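Local coordinates for protein regulator of nonsense transcripts 2 (Homo sapiens, PDB 4CEK) that takes part in nonsense-mediated mRNA decay, probably as a scaffold built on three MIF4G domains, of which this is the second, at residues Arg195-Phe200 with Asn214-Phe219. Numbering follows the deposited sequence.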
loop_
_atom_site.group_PDB
_atom_site.type_symbol
_atom_site.label_atom_id
_atom_site.label_comp_id
_atom_site.label_asym_id
_atom_site.label_seq_id
_atom_site.Cartn_x
_atom_site.Cartn_y
_atom_site.Cartn_z
ATOM N N ARG A 195 4.178 7.646 -0.952
ATOM C CA ARG A 195 3.751 9.053 -0.948
ATOM C C ARG A 195 4.218 9.868 -2.149
ATOM O O ARG A 195 3.436 10.641 -2.707
ATOM C CB ARG A 195 4.255 9.801 0.298
ATOM C CG ARG A 195 3.407 9.605 1.535
ATOM C CD ARG A 195 3.627 10.725 2.556
ATOM N NE ARG A 195 5.057 10.911 2.814
ATOM C CZ ARG A 195 5.786 10.201 3.668
ATOM N NH1 ARG A 195 5.235 9.235 4.420
ATOM N NH2 ARG A 195 7.079 10.482 3.769
ATOM N N GLY A 196 5.505 9.771 -2.481
ATOM C CA GLY A 196 6.071 10.514 -3.614
ATOM C C GLY A 196 5.464 10.092 -4.942
ATOM O O GLY A 196 5.144 10.922 -5.780
ATOM N N ASP A 197 5.227 8.805 -5.110
ATOM C CA ASP A 197 4.612 8.302 -6.351
ATOM C C ASP A 197 3.139 8.740 -6.430
ATOM O O ASP A 197 2.655 9.147 -7.505
ATOM C CB ASP A 197 4.752 6.802 -6.392
ATOM C CG ASP A 197 4.743 6.254 -7.774
ATOM O OD1 ASP A 197 4.926 7.003 -8.734
ATOM O OD2 ASP A 197 4.504 5.053 -7.898
ATOM N N PHE A 198 2.454 8.763 -5.274
ATOM C CA PHE A 198 1.106 9.279 -5.206
ATOM C C PHE A 198 1.046 10.724 -5.679
ATOM O O PHE A 198 0.249 11.048 -6.553
ATOM C CB PHE A 198 0.544 9.155 -3.793
ATOM C CG PHE A 198 -0.866 9.676 -3.651
ATOM C CD1 PHE A 198 -1.946 8.900 -4.029
ATOM C CD2 PHE A 198 -1.107 10.941 -3.186
ATOM C CE1 PHE A 198 -3.250 9.363 -3.883
ATOM C CE2 PHE A 198 -2.404 11.438 -3.063
ATOM C CZ PHE A 198 -3.476 10.631 -3.411
ATOM N N ARG A 199 1.905 11.571 -5.125
ATOM C CA ARG A 199 2.014 12.997 -5.513
ATOM C C ARG A 199 2.225 13.132 -6.998
ATOM O O ARG A 199 1.537 13.890 -7.673
ATOM C CB ARG A 199 3.205 13.625 -4.830
ATOM C CG ARG A 199 2.950 14.836 -3.972
ATOM C CD ARG A 199 4.238 15.215 -3.221
ATOM N NE ARG A 199 4.235 14.662 -1.883
ATOM C CZ ARG A 199 5.202 13.948 -1.306
ATOM N NH1 ARG A 199 6.350 13.702 -1.902
ATOM N NH2 ARG A 199 5.002 13.508 -0.063
ATOM N N PHE A 200 3.165 12.365 -7.507
ATOM C CA PHE A 200 3.436 12.302 -8.946
ATOM C C PHE A 200 2.181 11.963 -9.777
ATOM O O PHE A 200 1.844 12.698 -10.710
ATOM C CB PHE A 200 4.567 11.285 -9.181
ATOM C CG PHE A 200 4.963 11.142 -10.598
ATOM C CD1 PHE A 200 5.688 12.146 -11.232
ATOM C CD2 PHE A 200 4.618 9.993 -11.318
ATOM C CE1 PHE A 200 6.049 12.016 -12.569
ATOM C CE2 PHE A 200 4.971 9.854 -12.656
ATOM C CZ PHE A 200 5.687 10.866 -13.282
ATOM N N ASN A 214 -3.649 2.862 -9.700
ATOM C CA ASN A 214 -4.460 2.033 -8.802
ATOM C C ASN A 214 -3.613 1.061 -7.953
ATOM O O ASN A 214 -3.944 0.834 -6.805
ATOM C CB ASN A 214 -5.563 1.291 -9.598
ATOM C CG ASN A 214 -6.731 2.212 -10.037
ATOM O OD1 ASN A 214 -6.964 3.304 -9.478
ATOM N ND2 ASN A 214 -7.482 1.753 -11.049
ATOM N N LYS A 215 -2.506 0.534 -8.496
ATOM C CA LYS A 215 -1.548 -0.224 -7.710
ATOM C C LYS A 215 -1.007 0.644 -6.565
ATOM O O LYS A 215 -0.999 0.207 -5.413
ATOM C CB LYS A 215 -0.351 -0.691 -8.559
ATOM C CG LYS A 215 0.662 -1.576 -7.800
ATOM C CD LYS A 215 2.133 -1.403 -8.222
ATOM C CE LYS A 215 2.738 -0.069 -7.781
ATOM N NZ LYS A 215 3.596 -0.052 -6.543
ATOM N N THR A 216 -0.544 1.858 -6.873
ATOM C CA THR A 216 0.002 2.729 -5.836
ATOM C C THR A 216 -1.040 2.966 -4.759
ATOM O O THR A 216 -0.749 2.829 -3.582
ATOM C CB THR A 216 0.458 4.090 -6.386
ATOM O OG1 THR A 216 1.563 3.918 -7.272
ATOM C CG2 THR A 216 0.879 4.999 -5.271
ATOM N N VAL A 217 -2.256 3.324 -5.172
ATOM C CA VAL A 217 -3.313 3.680 -4.234
ATOM C C VAL A 217 -3.771 2.467 -3.456
ATOM O O VAL A 217 -4.028 2.590 -2.266
ATOM C CB VAL A 217 -4.505 4.388 -4.941
ATOM C CG1 VAL A 217 -5.795 4.167 -4.179
ATOM C CG2 VAL A 217 -4.238 5.875 -5.083
ATOM N N ARG A 218 -3.831 1.290 -4.078
ATOM C CA ARG A 218 -4.159 0.060 -3.318
ATOM C C ARG A 218 -3.118 -0.283 -2.240
ATOM O O ARG A 218 -3.487 -0.677 -1.127
ATOM C CB ARG A 218 -4.327 -1.157 -4.237
ATOM C CG ARG A 218 -5.600 -1.129 -5.078
ATOM C CD ARG A 218 -5.826 -2.451 -5.783
ATOM N NE ARG A 218 -6.393 -2.258 -7.119
ATOM C CZ ARG A 218 -7.692 -2.327 -7.427
ATOM N NH1 ARG A 218 -8.609 -2.586 -6.490
ATOM N NH2 ARG A 218 -8.078 -2.123 -8.686
ATOM N N PHE A 219 -1.838 -0.103 -2.569
ATOM C CA PHE A 219 -0.736 -0.378 -1.628
ATOM C C PHE A 219 -0.854 0.558 -0.436
ATOM O O PHE A 219 -0.868 0.104 0.672
ATOM C CB PHE A 219 0.633 -0.236 -2.326
ATOM C CG PHE A 219 1.724 -1.159 -1.793
ATOM C CD1 PHE A 219 1.628 -1.785 -0.530
ATOM C CD2 PHE A 219 2.868 -1.422 -2.578
ATOM C CE1 PHE A 219 2.628 -2.622 -0.061
ATOM C CE2 PHE A 219 3.887 -2.250 -2.091
ATOM C CZ PHE A 219 3.764 -2.853 -0.835
HETATM O O HOH W 1 3.830 2.736 -6.814
#
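Asp-197 and Thr-216 meet at the polar side of this buried helix-helix contact, where a single water gathers three side chains. The water donates to OD2 of Asp-197 at 2.6 Å and accepts from NZ of Lys-215 at 2.8 Å. It is also hydrogen-bonded to OG1 of Thr-216 at 2.6 Å. OG1 of Thr-216 and OD2 of Asp-197 themselves approach to 3.2 Å. CB of Asp-197 already points toward the other helix, and with CG anti to the backbone N (chi1 -154°) the carboxylate extends to the water. The threonine hydroxyl is further engaged by a hydrogen bond with NE2 of His-201, one turn along from Asp-197. NZ of Lys-215 stays 5.4 Å from OD2 of Asp-197, too far for a direct salt bridge; the water links the two groups. Asp-88 brings a second carboxylate close to Asp-197; if both are ionised, the lysine could moderate the repulsion.

Apolar packing makes up the other side. CG2 of Val-217 abuts the rim of the Phe-198 ring, near its plane, 3.8 Å from CE1. Between the two regions, CG2 of Thr-216 lies against the backbone, 4.1 Å from N of Phe-198; with the methyl anti to its own backbone N and OG1 beside it, one residue serves both the packing and the water site.

The segments belong to helices 185-203 and 210-225, consecutive in the all-helical MIF4G domain and joined as a helical hairpin; their local axes come within 9.8 Å at 137°, so they run in broadly opposite directions with a strong tilt. Helix 247-266 packs on the apolar side through Met-252 against Phe-198 and Leu-256 against Val-217, while helix 89-99 meets the polar side, with Ala-90 touching Asp-197.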